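Local structure of TetR family transcriptional repressor LfrR (2V57) at residues R149-F152 against W153-Q157; H170-V173 against D174-T178. The protein represses transcription of the lfrRA operon by binding directly to the promoter region upstream of lfrR. All blocks are in the same frame, centred on the assembly; numbering follows the deposited sequence.

Interaction 1. Residues R149-F152 against W153-Q157; sequences RRVF and WALMQ
Phe152 turns an edge toward the face of the Trp153 indole, a T-shaped pair with the phenyl plane at 88° to the five-membered ring and centroids 5.3 Å apart. CD2 of Phe152 does the touching, 4.1 Å from Trp153 CD2 and offset toward the rim of the indole. With its CG anti to the backbone N (chi1 179°), the phenyl ring runs alongside Met156, one helical turn on. Here Met156 CG comes within 3.3 Å of Phe152 CE2, and bends at chi2 and chi3 bring SD to the Phe152 ring at an oblique angle, 4.3 Å from its centroid, a Met-aromatic contact. Another side of the helix has Val151 and Leu155 side by side, CG1 to CD1 4.0 Å. Trp153 O takes two bonds, from Gln157 N and from Gln157 NE2 at 3.1 Å, the amide donor standing above the carbonyl plane. Within the same subunit, Phe152 packs on Val93 of helix 85-97 and on Ile129 and Leu133 of helix 128-134, while Leu155 reaches helix 169-182. Val151 packs on Leu155, and Ala154 on Ala154, of the second subunit, where Arg150 also forms a salt bridge with Asp165, so this stretch of helix 147-164 lies in the dimer interface.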
# COMPACT_ATOMS: atom_id res chain seq x y z
N ARG B 149 1.87 -11.65 7.36
CA ARG B 149 1.71 -11.49 5.92
C ARG B 149 1.64 -10.01 5.54
O ARG B 149 2.32 -9.56 4.63
CB ARG B 149 0.47 -12.22 5.40
CG ARG B 149 0.29 -12.15 3.89
CD ARG B 149 -0.70 -13.24 3.42
NE ARG B 149 -2.08 -12.87 3.73
CZ ARG B 149 -2.74 -13.26 4.81
NH1 ARG B 149 -2.16 -14.07 5.69
NH2 ARG B 149 -3.99 -12.85 5.02
N ARG B 150 0.80 -9.28 6.24
CA ARG B 150 0.62 -7.85 5.96
C ARG B 150 1.85 -7.00 6.19
O ARG B 150 2.11 -6.07 5.44
CB ARG B 150 -0.55 -7.30 6.76
CG ARG B 150 -1.86 -7.63 6.12
CD ARG B 150 -2.93 -7.85 7.13
NE ARG B 150 -4.18 -8.03 6.44
CZ ARG B 150 -5.30 -8.44 7.01
NH1 ARG B 150 -5.30 -8.72 8.30
NH2 ARG B 150 -6.40 -8.58 6.27
N VAL B 151 2.59 -7.30 7.25
CA VAL B 151 3.83 -6.59 7.51
C VAL B 151 4.85 -6.91 6.41
O VAL B 151 5.53 -6.03 5.93
CB VAL B 151 4.38 -6.90 8.92
CG1 VAL B 151 5.80 -6.33 9.09
CG2 VAL B 151 3.44 -6.31 9.98
N PHE B 152 4.95 -8.17 6.01
CA PHE B 152 5.89 -8.53 4.97
C PHE B 152 5.64 -7.70 3.73
O PHE B 152 6.54 -7.08 3.18
CB PHE B 152 5.81 -10.01 4.59
CG PHE B 152 6.78 -10.38 3.50
CD1 PHE B 152 8.09 -10.75 3.80
CD2 PHE B 152 6.39 -10.28 2.16
CE1 PHE B 152 8.98 -11.06 2.78
CE2 PHE B 152 7.29 -10.59 1.15
CZ PHE B 152 8.58 -10.98 1.46
N TRP B 153 4.39 -7.65 3.29
CA TRP B 153 4.06 -6.93 2.07
C TRP B 153 4.17 -5.42 2.24
O TRP B 153 4.52 -4.71 1.30
CB TRP B 153 2.69 -7.37 1.54
CG TRP B 153 2.86 -8.60 0.75
CD1 TRP B 153 2.39 -9.84 1.04
CD2 TRP B 153 3.66 -8.74 -0.45
NE1 TRP B 153 2.80 -10.73 0.09
CE2 TRP B 153 3.57 -10.08 -0.84
CE3 TRP B 153 4.39 -7.85 -1.23
CZ2 TRP B 153 4.22 -10.57 -1.99
CZ3 TRP B 153 5.04 -8.33 -2.37
CH2 TRP B 153 4.93 -9.68 -2.74
N ALA B 154 3.89 -4.91 3.44
CA ALA B 154 4.05 -3.48 3.66
C ALA B 154 5.53 -3.09 3.57
O ALA B 154 5.88 -2.05 2.98
CB ALA B 154 3.42 -3.04 4.97
N LEU B 155 6.40 -3.92 4.14
CA LEU B 155 7.81 -3.66 4.10
C LEU B 155 8.32 -3.80 2.66
O LEU B 155 9.18 -3.05 2.25
CB LEU B 155 8.59 -4.59 5.03
CG LEU B 155 8.48 -4.40 6.55
CD1 LEU B 155 9.24 -5.50 7.30
CD2 LEU B 155 9.02 -3.05 6.94
N MET B 156 7.81 -4.78 1.92
CA MET B 156 8.21 -4.92 0.53
C MET B 156 7.91 -3.63 -0.23
O MET B 156 8.70 -3.17 -1.04
CB MET B 156 7.51 -6.10 -0.16
CG MET B 156 7.99 -7.49 0.31
SD MET B 156 9.76 -7.75 0.13
CE MET B 156 10.01 -7.12 -1.53
N GLN B 157 6.76 -3.04 0.05
CA GLN B 157 6.38 -1.83 -0.68
C GLN B 157 7.19 -0.61 -0.24
O GLN B 157 7.47 0.28 -1.05
CB GLN B 157 4.89 -1.61 -0.61
CG GLN B 157 4.17 -2.74 -1.33
CD GLN B 157 2.68 -2.67 -1.19
OE1 GLN B 157 2.01 -1.95 -1.93
NE2 GLN B 157 2.14 -3.42 -0.23

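Interaction 2. Residues H170-V173 against D174-T178; sequences HQIV and DAIMT
Asp174 O is gripped by two donors of Thr178, the backbone N and the hydroxyl OG1, each 2.9 Å from Asp174 O and arriving from opposite faces of its plane. The threonine hydroxyl thus folds back on the preceding turn, and its bond to the carbonyl fixes the rotation of the side chain.

At the other end of Asp174 the carboxylate meets the imidazole of His170, four residues earlier. The two flat groups cross obliquely, their planes 77° apart, with OD1 over one face of the ring. The nearest approach is His170 CE1 to Asp174 OD2, 3.3 Å; ND1 lies 3.5 Å from the same OD2, but the angle is too poor for a hydrogen bond. The imidazole is placed there by a chi1 of -174°, which sets CG beside its own carbonyl carbon. Asp174 OD1 is salt-bridged to Arg90 of helix 85-97, and a sulfate ion, probably from the crystallisation liquor, lies about 3 Å from the His170 side chain.

Two apolar pairs join successive turns of the helix. The CG2 branch of Ile172 meets the CD1 end of Ile176 at 3.8 Å, both residues being buried; Val173 CG1 lies 4.3 Å from CG of Met177, which is only partly exposed. Met177 N donates to Val173 O at 2.9 Å, the ordinary i to i+4 helix bond.

In the fold, Val173 packs on Arg90, Glu94 and Leu97 of helix 85-97, and Ile172 adds Leu97 along with Ala162 and Ala163 of helix 147-164. Ala175 and Ile176 rest on Trp147 of the second subunit, Gln171 on its Pro144 and Thr178 on its Tyr143, so helix 169-182 is shared between the core of its own subunit and the dimer interface.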
# COMPACT_ATOMS: atom_id res chain seq x y z
N HIS B 170 20.82 -4.00 -2.99
CA HIS B 170 21.41 -4.76 -1.89
C HIS B 170 21.08 -4.16 -0.53
O HIS B 170 20.86 -4.90 0.44
CB HIS B 170 22.93 -4.89 -2.05
CG HIS B 170 23.57 -5.78 -1.04
ND1 HIS B 170 24.09 -5.30 0.15
CD2 HIS B 170 23.78 -7.11 -1.03
CE1 HIS B 170 24.59 -6.31 0.85
NE2 HIS B 170 24.42 -7.42 0.15
N GLN B 171 21.05 -2.83 -0.47
CA GLN B 171 20.78 -2.09 0.76
C GLN B 171 19.32 -2.19 1.19
O GLN B 171 19.02 -2.27 2.37
CB GLN B 171 21.16 -0.62 0.55
CG GLN B 171 21.49 0.15 1.81
CD GLN B 171 21.78 1.61 1.50
OE1 GLN B 171 21.75 2.02 0.34
NE2 GLN B 171 22.05 2.39 2.53
N ILE B 172 18.41 -2.18 0.22
CA ILE B 172 17.00 -2.39 0.49
C ILE B 172 16.77 -3.79 1.06
O ILE B 172 15.99 -3.98 2.00
CB ILE B 172 16.14 -2.17 -0.78
CG1 ILE B 172 16.24 -0.71 -1.23
CG2 ILE B 172 14.67 -2.56 -0.53
CD1 ILE B 172 15.62 -0.44 -2.59
N VAL B 173 17.44 -4.78 0.49
CA VAL B 173 17.29 -6.14 0.98
C VAL B 173 17.78 -6.25 2.42
O VAL B 173 17.08 -6.78 3.29
CB VAL B 173 17.96 -7.15 0.05
CG1 VAL B 173 17.93 -8.56 0.65
CG2 VAL B 173 17.28 -7.14 -1.31
N ASP B 174 18.96 -5.70 2.70
CA ASP B 174 19.47 -5.66 4.07
C ASP B 174 18.48 -4.98 5.05
O ASP B 174 18.30 -5.45 6.16
CB ASP B 174 20.80 -4.91 4.15
CG ASP B 174 21.95 -5.67 3.50
OD1 ASP B 174 21.75 -6.83 3.06
OD2 ASP B 174 23.05 -5.09 3.44
N ALA B 175 17.89 -3.86 4.63
CA ALA B 175 16.99 -3.12 5.50
C ALA B 175 15.70 -3.89 5.74
O ALA B 175 15.22 -3.97 6.87
CB ALA B 175 16.68 -1.74 4.91
N ILE B 176 15.14 -4.47 4.69
CA ILE B 176 13.94 -5.27 4.86
C ILE B 176 14.26 -6.43 5.80
O ILE B 176 13.51 -6.70 6.74
CB ILE B 176 13.39 -5.78 3.53
CG1 ILE B 176 12.82 -4.61 2.72
CG2 ILE B 176 12.30 -6.85 3.77
CD1 ILE B 176 12.40 -5.03 1.29
N MET B 177 15.38 -7.11 5.57
CA MET B 177 15.76 -8.24 6.44
C MET B 177 15.88 -7.81 7.90
O MET B 177 15.37 -8.47 8.81
CB MET B 177 17.05 -8.91 5.96
CG MET B 177 16.91 -9.74 4.71
SD MET B 177 15.84 -11.18 4.95
CE MET B 177 16.81 -12.19 6.08
N THR B 178 16.55 -6.68 8.14
CA THR B 178 16.74 -6.17 9.50
C THR B 178 15.41 -5.76 10.15
O THR B 178 15.16 -6.07 11.31
CB THR B 178 17.77 -5.03 9.54
OG1 THR B 178 18.99 -5.48 8.94
CG2 THR B 178 18.06 -4.60 10.97

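Interaction 1 comes first along the chain, on helix 147-164, and interaction 2 follows on helix 169-182, the next helix, with their centres about 13 Å apart. They meet directly: Ile176 CD1 packs 4.0 Å from Met156 SD and 3.9 Å from Leu155 O. Helix 85-97 packs against both, which ties the two helices into one core, and both also reach the second subunit. This pairing of the last two long helices at the dimer interface is characteristic of TetR-family repressors, whose C-terminal helices pair the subunits while N-terminal helix-turn-helix motifs bind DNA, here most probably through residues 34-53.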